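Local coordinates for protein DegQ (Legionella fallonii, PDB 3PV2) that probably degrades and chaperones misfolded proteins as an HtrA-type serine protease with PDZ domains, assembling into large self-compartmentizing 12-mers, at residues I28-V33 / T107-R112; V333-E338 / L346-T351. One frame throughout, in Å; residues are numbered along the deposited sequence.

Contact 1. Residues I28-V33 / T107-R112; sequences IMPAIV and TLQDGR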
ATOM      1  N   ILE B  28      29.291  -0.248 -50.969  1.00 56.16           N
ATOM      2  CA  ILE B  28      28.139   0.620 -50.718  1.00 54.53           C
ATOM      3  C   ILE B  28      28.212   1.319 -49.354  1.00 54.07           C
ATOM      4  O   ILE B  28      27.577   2.343 -49.124  1.00 54.42           O
ATOM      5  CB  ILE B  28      26.837  -0.173 -50.890  1.00 53.13           C
ATOM      6  CG1 ILE B  28      26.664  -1.228 -49.804  1.00 50.64           C
ATOM      7  CG2 ILE B  28      26.879  -0.856 -52.251  1.00 55.54           C
ATOM      8  CD1 ILE B  28      25.172  -1.691 -49.574  1.00 51.26           C
ATOM      9  N   MET B  29      29.024   0.805 -48.450  1.00 55.04           N
ATOM     10  CA  MET B  29      29.210   1.431 -47.135  1.00 55.58           C
ATOM     11  C   MET B  29      29.475   2.933 -47.161  1.00 54.55           C
ATOM     12  O   MET B  29      28.971   3.637 -46.322  1.00 53.13           O
ATOM     13  CB  MET B  29      30.371   0.782 -46.376  1.00 57.87           C
ATOM     14  CG  MET B  29      30.055  -0.523 -45.674  1.00 62.87           C
ATOM     15  SD  MET B  29      31.583  -1.086 -44.789  1.00 76.48           S
ATOM     16  CE  MET B  29      31.440  -2.905 -44.837  1.00 67.70           C
ATOM     17  N   PRO B  30      30.283   3.438 -48.103  1.00 55.19           N
ATOM     18  CA  PRO B  30      30.421   4.906 -48.049  1.00 53.90           C
ATOM     19  C   PRO B  30      29.115   5.705 -48.247  1.00 50.99           C
ATOM     20  O   PRO B  30      29.104   6.911 -48.018  1.00 49.70           O
ATOM     21  CB  PRO B  30      31.420   5.224 -49.137  1.00 56.46           C
ATOM     22  CG  PRO B  30      32.123   3.899 -49.448  1.00 58.99           C
ATOM     23  CD  PRO B  30      31.187   2.807 -49.082  1.00 56.98           C
ATOM     24  N   ALA B  31      28.022   5.047 -48.629  1.00 47.70           N
ATOM     25  CA  ALA B  31      26.782   5.766 -48.880  1.00 45.28           C
ATOM     26  C   ALA B  31      25.990   5.929 -47.589  1.00 43.67           C
ATOM     27  O   ALA B  31      25.056   6.722 -47.542  1.00 43.70           O
ATOM     28  CB  ALA B  31      25.971   5.057 -49.932  1.00 43.99           C
ATOM     29  N   ILE B  32      26.337   5.151 -46.563  1.00 42.47           N
ATOM     30  CA  ILE B  32      25.551   5.047 -45.337  1.00 41.23           C
ATOM     31  C   ILE B  32      26.181   5.947 -44.275  1.00 42.89           C
ATOM     32  O   ILE B  32      27.368   5.815 -43.982  1.00 45.17           O
ATOM     33  CB  ILE B  32      25.618   3.677 -44.770  1.00 41.80           C
ATOM     34  CG1 ILE B  32      25.328   2.620 -45.863  1.00 42.11           C
ATOM     35  CG2 ILE B  32      24.583   3.504 -43.591  1.00 35.95           C
ATOM     36  CD1 ILE B  32      24.064   2.830 -46.637  1.00 40.39           C
ATOM     37  N   VAL B  33      25.403   6.867 -43.722  1.00 41.42           N
ATOM     38  CA  VAL B  33      25.934   7.888 -42.852  1.00 41.18           C
ATOM     39  C   VAL B  33      25.259   7.779 -41.511  1.00 40.27           C
ATOM     40  O   VAL B  33      24.169   7.179 -41.375  1.00 38.57           O
ATOM     41  CB  VAL B  33      25.607   9.252 -43.328  1.00 41.65           C
ATOM     42  CG1 VAL B  33      26.063   9.490 -44.798  1.00 41.00           C
ATOM     43  CG2 VAL B  33      24.126   9.516 -43.137  1.00 39.31           C
ATOM     44  N   THR B 107      27.698  12.321 -40.128  1.00 47.14           N
ATOM     45  CA  THR B 107      29.056  11.764 -40.176  1.00 48.17           C
ATOM     46  C   THR B 107      29.233  10.704 -41.246  1.00 47.56           C
ATOM     47  O   THR B 107      28.508   9.714 -41.281  1.00 48.50           O
ATOM     48  CB  THR B 107      29.459  11.126 -38.834  1.00 48.98           C
ATOM     49  OG1 THR B 107      29.218  12.049 -37.767  1.00 50.16           O
ATOM     50  CG2 THR B 107      30.977  10.672 -38.836  1.00 49.87           C
ATOM     51  N   LEU B 108      30.224  10.872 -42.079  1.00 49.13           N
ATOM     52  CA  LEU B 108      30.504   9.957 -43.152  1.00 50.41           C
ATOM     53  C   LEU B 108      31.454   8.902 -42.673  1.00 52.20           C
ATOM     54  O   LEU B 108      32.153   9.064 -41.696  1.00 53.83           O
ATOM     55  CB  LEU B 108      31.214  10.676 -44.316  1.00 50.99           C
ATOM     56  CG  LEU B 108      30.590  11.919 -44.910  1.00 49.63           C
ATOM     57  CD1 LEU B 108      31.383  12.420 -46.149  1.00 48.77           C
ATOM     58  CD2 LEU B 108      29.120  11.700 -45.277  1.00 48.99           C
ATOM     59  N   GLN B 109      31.562   7.858 -43.453  1.00 54.69           N
ATOM     60  CA  GLN B 109      32.441   6.791 -43.127  1.00 58.31           C
ATOM     61  C   GLN B 109      33.879   7.282 -43.082  1.00 61.31           C
ATOM     62  O   GLN B 109      34.612   6.901 -42.208  1.00 62.90           O
ATOM     63  CB  GLN B 109      32.280   5.729 -44.178  1.00 58.98           C
ATOM     64  CG  GLN B 109      33.180   4.581 -44.029  1.00 63.66           C
ATOM     65  CD  GLN B 109      33.491   3.992 -45.365  1.00 69.81           C
ATOM     66  OE1 GLN B 109      33.063   2.871 -45.681  1.00 70.95           O
ATOM     67  NE2 GLN B 109      34.218   4.760 -46.186  1.00 75.39           N
ATOM     68  N   ASP B 110      34.251   8.175 -43.987  1.00 63.36           N
ATOM     69  CA  ASP B 110      35.613   8.697 -44.029  1.00 66.82           C
ATOM     70  C   ASP B 110      35.964   9.622 -42.852  1.00 67.60           C
ATOM     71  O   ASP B 110      37.082  10.087 -42.740  1.00 68.32           O
ATOM     72  CB  ASP B 110      35.923   9.360 -45.377  1.00 68.58           C
ATOM     73  CG  ASP B 110      35.237  10.684 -45.556  1.00 69.05           C
ATOM     74  OD1 ASP B 110      34.946  11.339 -44.543  1.00 70.62           O
ATOM     75  OD2 ASP B 110      35.000  11.072 -46.718  1.00 70.88           O
ATOM     76  N   GLY B 111      34.995   9.912 -41.999  1.00 66.64           N
ATOM     77  CA  GLY B 111      35.249  10.693 -40.789  1.00 67.12           C
ATOM     78  C   GLY B 111      34.810  12.155 -40.743  1.00 66.43           C
ATOM     79  O   GLY B 111      34.775  12.756 -39.678  1.00 66.62           O
ATOM     80  N   ARG B 112      34.461  12.747 -41.869  1.00 66.23           N
ATOM     81  CA  ARG B 112      34.061  14.155 -41.854  1.00 66.56           C
ATOM     82  C   ARG B 112      32.717  14.295 -41.131  1.00 64.40           C
ATOM     83  O   ARG B 112      31.856  13.442 -41.331  1.00 61.51           O
ATOM     84  CB  ARG B 112      33.914  14.667 -43.277  1.00 67.41           C
ATOM     85  CG  ARG B 112      35.165  14.586 -44.125  1.00 71.24           C
ATOM     86  CD  ARG B 112      34.917  15.116 -45.544  1.00 72.62           C
ATOM     87  NE  ARG B 112      34.587  14.039 -46.481  1.00 73.42           N
ATOM     88  CZ  ARG B 112      34.014  14.200 -47.676  1.00 74.38           C
ATOM     89  NH1 ARG B 112      33.698  15.412 -48.123  1.00 77.39           N
ATOM     90  NH2 ARG B 112      33.755  13.136 -48.441  1.00 76.18           N
TER
HETATM   91  O   HOH W   1      29.349   7.307 -45.059  1.00 55.29           O
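P30 lies beside Q109 with CA atoms 5.6 Å apart, and V33 and L108 approach to 5.0 Å between CA atoms, where a short 3-10 turn (29-31) running into strand 32-40 meets the type I turn L108-G111. One water joins the two backbones: it donates to P30 O and to I32 O, at 2.7 Å from the latter, and accepts from Q109 N at 2.8 Å. Q109 has the largest contact area. Its CG is anti to the backbone N (chi1 177°), and the extended chain beyond it carries the amide over the start of the 3-10 turn. There OE1 touches M29 CB at 3.5 Å, while NE2 lies 4.0 Å from P30 CG; these are van der Waals contacts, with the proline ring alongside the glutamine chain. Deeper in, V33 CG1 packs against L108 CD2 at 3.8 Å, the two side chains lying side by side. The turn is braced from within. D110 OD1 accepts from R112 N, closing an Asx turn, and R112 grips the carboxylate side-on: D110 OD2 lies in the guanidinium plane and accepts from R112 NE and NH2, the latter at 3.0 Å. L108 CD1 sits over one face of that guanidinium, toward its rim, and R112 NH1 reaches K135 O. Backbone bonds of T107 with N34 and of V33 with G81 continue the sheet on both sides of the first strand. The contact thus lies where strands 32-40 and 101-107 close the antiparallel six-stranded barrel, the N-terminal one of the two barrels that make up a trypsin-like protease fold.

Contact 2. Residues V333-E338 / L346-T351; sequences VKIIVE and LSAVVT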
ATOM      1  N   VAL B 333      -4.780  13.114 -64.081  1.00 56.97           N
ATOM      2  CA  VAL B 333      -4.358  11.734 -64.027  1.00 55.51           C
ATOM      3  C   VAL B 333      -5.187  10.818 -64.925  1.00 53.96           C
ATOM      4  O   VAL B 333      -6.430  10.940 -65.002  1.00 52.48           O
ATOM      5  CB  VAL B 333      -4.263  11.176 -62.578  1.00 55.72           C
ATOM      6  CG1 VAL B 333      -5.042  12.005 -61.596  1.00 55.32           C
ATOM      7  CG2 VAL B 333      -4.646   9.743 -62.543  1.00 51.04           C
ATOM      8  N   LYS B 334      -4.457   9.935 -65.615  1.00 50.91           N
ATOM      9  CA  LYS B 334      -5.055   9.026 -66.558  1.00 50.43           C
ATOM     10  C   LYS B 334      -5.345   7.723 -65.801  1.00 46.17           C
ATOM     11  O   LYS B 334      -4.476   7.209 -65.143  1.00 44.49           O
ATOM     12  CB  LYS B 334      -4.108   8.789 -67.725  1.00 53.01           C
ATOM     13  CG  LYS B 334      -4.423   7.593 -68.572  1.00 57.17           C
ATOM     14  CD  LYS B 334      -3.549   7.542 -69.798  1.00 62.60           C
ATOM     15  CE  LYS B 334      -3.380   6.126 -70.256  1.00 65.78           C
ATOM     16  NZ  LYS B 334      -2.339   5.972 -71.323  1.00 70.70           N
ATOM     17  N   ILE B 335      -6.561   7.218 -65.877  1.00 43.17           N
ATOM     18  CA  ILE B 335      -6.892   5.957 -65.172  1.00 41.59           C
ATOM     19  C   ILE B 335      -7.483   4.964 -66.139  1.00 40.11           C
ATOM     20  O   ILE B 335      -8.440   5.272 -66.801  1.00 41.73           O
ATOM     21  CB  ILE B 335      -7.885   6.162 -63.998  1.00 39.49           C
ATOM     22  CG1 ILE B 335      -7.373   7.196 -62.981  1.00 41.22           C
ATOM     23  CG2 ILE B 335      -8.058   4.857 -63.289  1.00 39.32           C
ATOM     24  CD1 ILE B 335      -8.508   7.863 -62.093  1.00 37.77           C
ATOM     25  N   ILE B 336      -6.911   3.775 -66.245  1.00 39.45           N
ATOM     26  CA  ILE B 336      -7.430   2.787 -67.184  1.00 38.99           C
ATOM     27  C   ILE B 336      -8.088   1.728 -66.334  1.00 38.19           C
ATOM     28  O   ILE B 336      -7.481   1.262 -65.421  1.00 37.64           O
ATOM     29  CB  ILE B 336      -6.311   2.172 -68.104  1.00 40.26           C
ATOM     30  CG1 ILE B 336      -5.759   3.235 -69.070  1.00 41.60           C
ATOM     31  CG2 ILE B 336      -6.840   0.981 -68.972  1.00 40.67           C
ATOM     32  CD1 ILE B 336      -4.698   2.657 -70.017  1.00 45.49           C
ATOM     33  N   VAL B 337      -9.340   1.397 -66.613  1.00 38.27           N
ATOM     34  CA  VAL B 337     -10.077   0.372 -65.837  1.00 37.62           C
ATOM     35  C   VAL B 337     -10.643  -0.698 -66.769  1.00 38.37           C
ATOM     36  O   VAL B 337     -10.717  -0.552 -67.947  1.00 39.40           O
ATOM     37  CB  VAL B 337     -11.224   0.954 -64.930  1.00 36.93           C
ATOM     38  CG1 VAL B 337     -10.653   1.998 -63.845  1.00 36.23           C
ATOM     39  CG2 VAL B 337     -12.267   1.583 -65.763  1.00 37.62           C
ATOM     40  N   GLU B 338     -11.028  -1.803 -66.168  1.00 37.92           N
ATOM     41  CA  GLU B 338     -11.799  -2.810 -66.841  1.00 38.55           C
ATOM     42  C   GLU B 338     -13.167  -2.719 -66.215  1.00 38.14           C
ATOM     43  O   GLU B 338     -13.291  -2.782 -65.014  1.00 37.22           O
ATOM     44  CB  GLU B 338     -11.258  -4.219 -66.583  1.00 38.43           C
ATOM     45  CG  GLU B 338     -10.005  -4.576 -67.322  1.00 39.13           C
ATOM     46  CD  GLU B 338     -10.247  -4.955 -68.751  1.00 40.47           C
ATOM     47  OE1 GLU B 338     -11.234  -5.624 -69.101  1.00 40.89           O
ATOM     48  OE2 GLU B 338      -9.414  -4.571 -69.561  1.00 41.27           O
ATOM     49  N   LEU B 346     -10.038   6.789 -68.488  1.00 47.04           N
ATOM     50  CA  LEU B 346     -10.643   7.929 -67.834  1.00 47.20           C
ATOM     51  C   LEU B 346      -9.594   8.938 -67.440  1.00 47.05           C
ATOM     52  O   LEU B 346      -8.398   8.600 -67.246  1.00 45.80           O
ATOM     53  CB  LEU B 346     -11.382   7.484 -66.581  1.00 45.36           C
ATOM     54  CG  LEU B 346     -12.365   6.317 -66.741  1.00 46.70           C
ATOM     55  CD1 LEU B 346     -12.769   5.817 -65.354  1.00 43.87           C
ATOM     56  CD2 LEU B 346     -13.588   6.649 -67.656  1.00 47.11           C
ATOM     57  N   SER B 347     -10.077  10.154 -67.236  1.00 47.51           N
ATOM     58  CA  SER B 347      -9.229  11.260 -66.842  1.00 48.69           C
ATOM     59  C   SER B 347      -9.842  12.056 -65.675  1.00 47.25           C
ATOM     60  O   SER B 347     -10.963  12.550 -65.760  1.00 45.71           O
ATOM     61  CB  SER B 347      -9.003  12.215 -68.038  1.00 51.19           C
ATOM     62  OG  SER B 347      -7.939  13.094 -67.703  1.00 54.61           O
ATOM     63  N   ALA B 348      -9.072  12.143 -64.600  1.00 46.36           N
ATOM     64  CA  ALA B 348      -9.489  12.790 -63.385  1.00 46.43           C
ATOM     65  C   ALA B 348      -8.490  13.914 -62.992  1.00 47.30           C
ATOM     66  O   ALA B 348      -7.297  13.840 -63.272  1.00 47.89           O
ATOM     67  CB  ALA B 348      -9.628  11.765 -62.273  1.00 44.91           C
ATOM     68  N   VAL B 349      -9.005  14.965 -62.357  1.00 47.92           N
ATOM     69  CA  VAL B 349      -8.161  16.077 -61.856  1.00 48.27           C
ATOM     70  C   VAL B 349      -8.082  16.050 -60.319  1.00 45.47           C
ATOM     71  O   VAL B 349      -9.095  16.074 -59.679  1.00 44.15           O
ATOM     72  CB  VAL B 349      -8.649  17.446 -62.429  1.00 50.00           C
ATOM     73  CG1 VAL B 349      -7.814  18.630 -61.872  1.00 52.79           C
ATOM     74  CG2 VAL B 349      -8.523  17.464 -63.971  1.00 52.22           C
ATOM     75  N   VAL B 350      -6.895  15.920 -59.744  1.00 44.76           N
ATOM     76  CA  VAL B 350      -6.735  15.877 -58.305  1.00 45.57           C
ATOM     77  C   VAL B 350      -7.064  17.240 -57.725  1.00 47.74           C
ATOM     78  O   VAL B 350      -6.617  18.246 -58.271  1.00 48.29           O
ATOM     79  CB  VAL B 350      -5.283  15.604 -57.911  1.00 46.30           C
ATOM     80  CG1 VAL B 350      -5.116  15.621 -56.387  1.00 46.78           C
ATOM     81  CG2 VAL B 350      -4.774  14.271 -58.505  1.00 45.76           C
ATOM     82  N   THR B 351      -7.831  17.274 -56.643  1.00 48.56           N
ATOM     83  CA  THR B 351      -8.212  18.518 -56.028  1.00 50.45           C
ATOM     84  C   THR B 351      -7.688  18.628 -54.618  1.00 52.55           C
ATOM     85  O   THR B 351      -7.315  17.628 -53.971  1.00 52.09           O
ATOM     86  CB  THR B 351      -9.767  18.748 -55.994  1.00 49.57           C
ATOM     87  OG1 THR B 351     -10.434  17.656 -55.339  1.00 51.03           O
ATOM     88  CG2 THR B 351     -10.296  18.914 -57.400  1.00 50.49           C
TER
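V333 and I335 pair with A348 and L346 through four backbone hydrogen bonds, two in each hydrogen-bonded pair, for example V333 N to A348 O at 2.7 Å. Between them K334 and S347 form a non-hydrogen-bonded pair, and S347 CA makes a CA-H...O contact of 3.4 Å with V333 O. The aliphatic side chains of V333, I335, L346 and A348 share one face; K334 and S347 point to the other. V333 has a nearly eclipsed first torsion (chi1 19°), with CG1 3.4 Å from A348 O and 3.8 Å from V350 CG2, the two valine side chains crossing at about a right angle. I335 sets CG1 anti to its carbonyl carbon (chi1 -56°), and the extended chain beyond brings CD1 within 4.1 Å of A348 CB, diagonally across the strands. L346, with the largest contact area, places CG in the same way (chi1 -51°); its CB lies 3.7 Å from I335 O, and its CD1 is 4.3 Å from V337 CG2, a looser touch. The two strands form the hairpin 332-339/342-349 of the first PDZ domain. Strand 332-339 has 305-309 as its other neighbour, with K334 N bonded to N310 OD1 and backbone bonds linking I336 to T307 and Q308. On the aliphatic face, A348 packs on A298 of helix 294-298, while V333 meets I309 and M260, and V337 meets I306 and L300.

Contacts 1 and 2 belong to different domains, with centres 43 Å apart and nearest atoms about 33 Å apart, and share no strand or helix. Contact 1 is partly buried at the rim of a protease barrel: its segments are 74 residues apart in sequence, and water, a glutamine chain and one aliphatic pair join them. Contact 2 is a more buried hairpin pairing of strands adjacent in sequence, held by direct backbone bonds and a row of aliphatic groups, with K334 and S347 exposed on its other face. The second subunit touches contact 1, where M29 packs on its V150, whereas no other chain of the assembly touches contact 2.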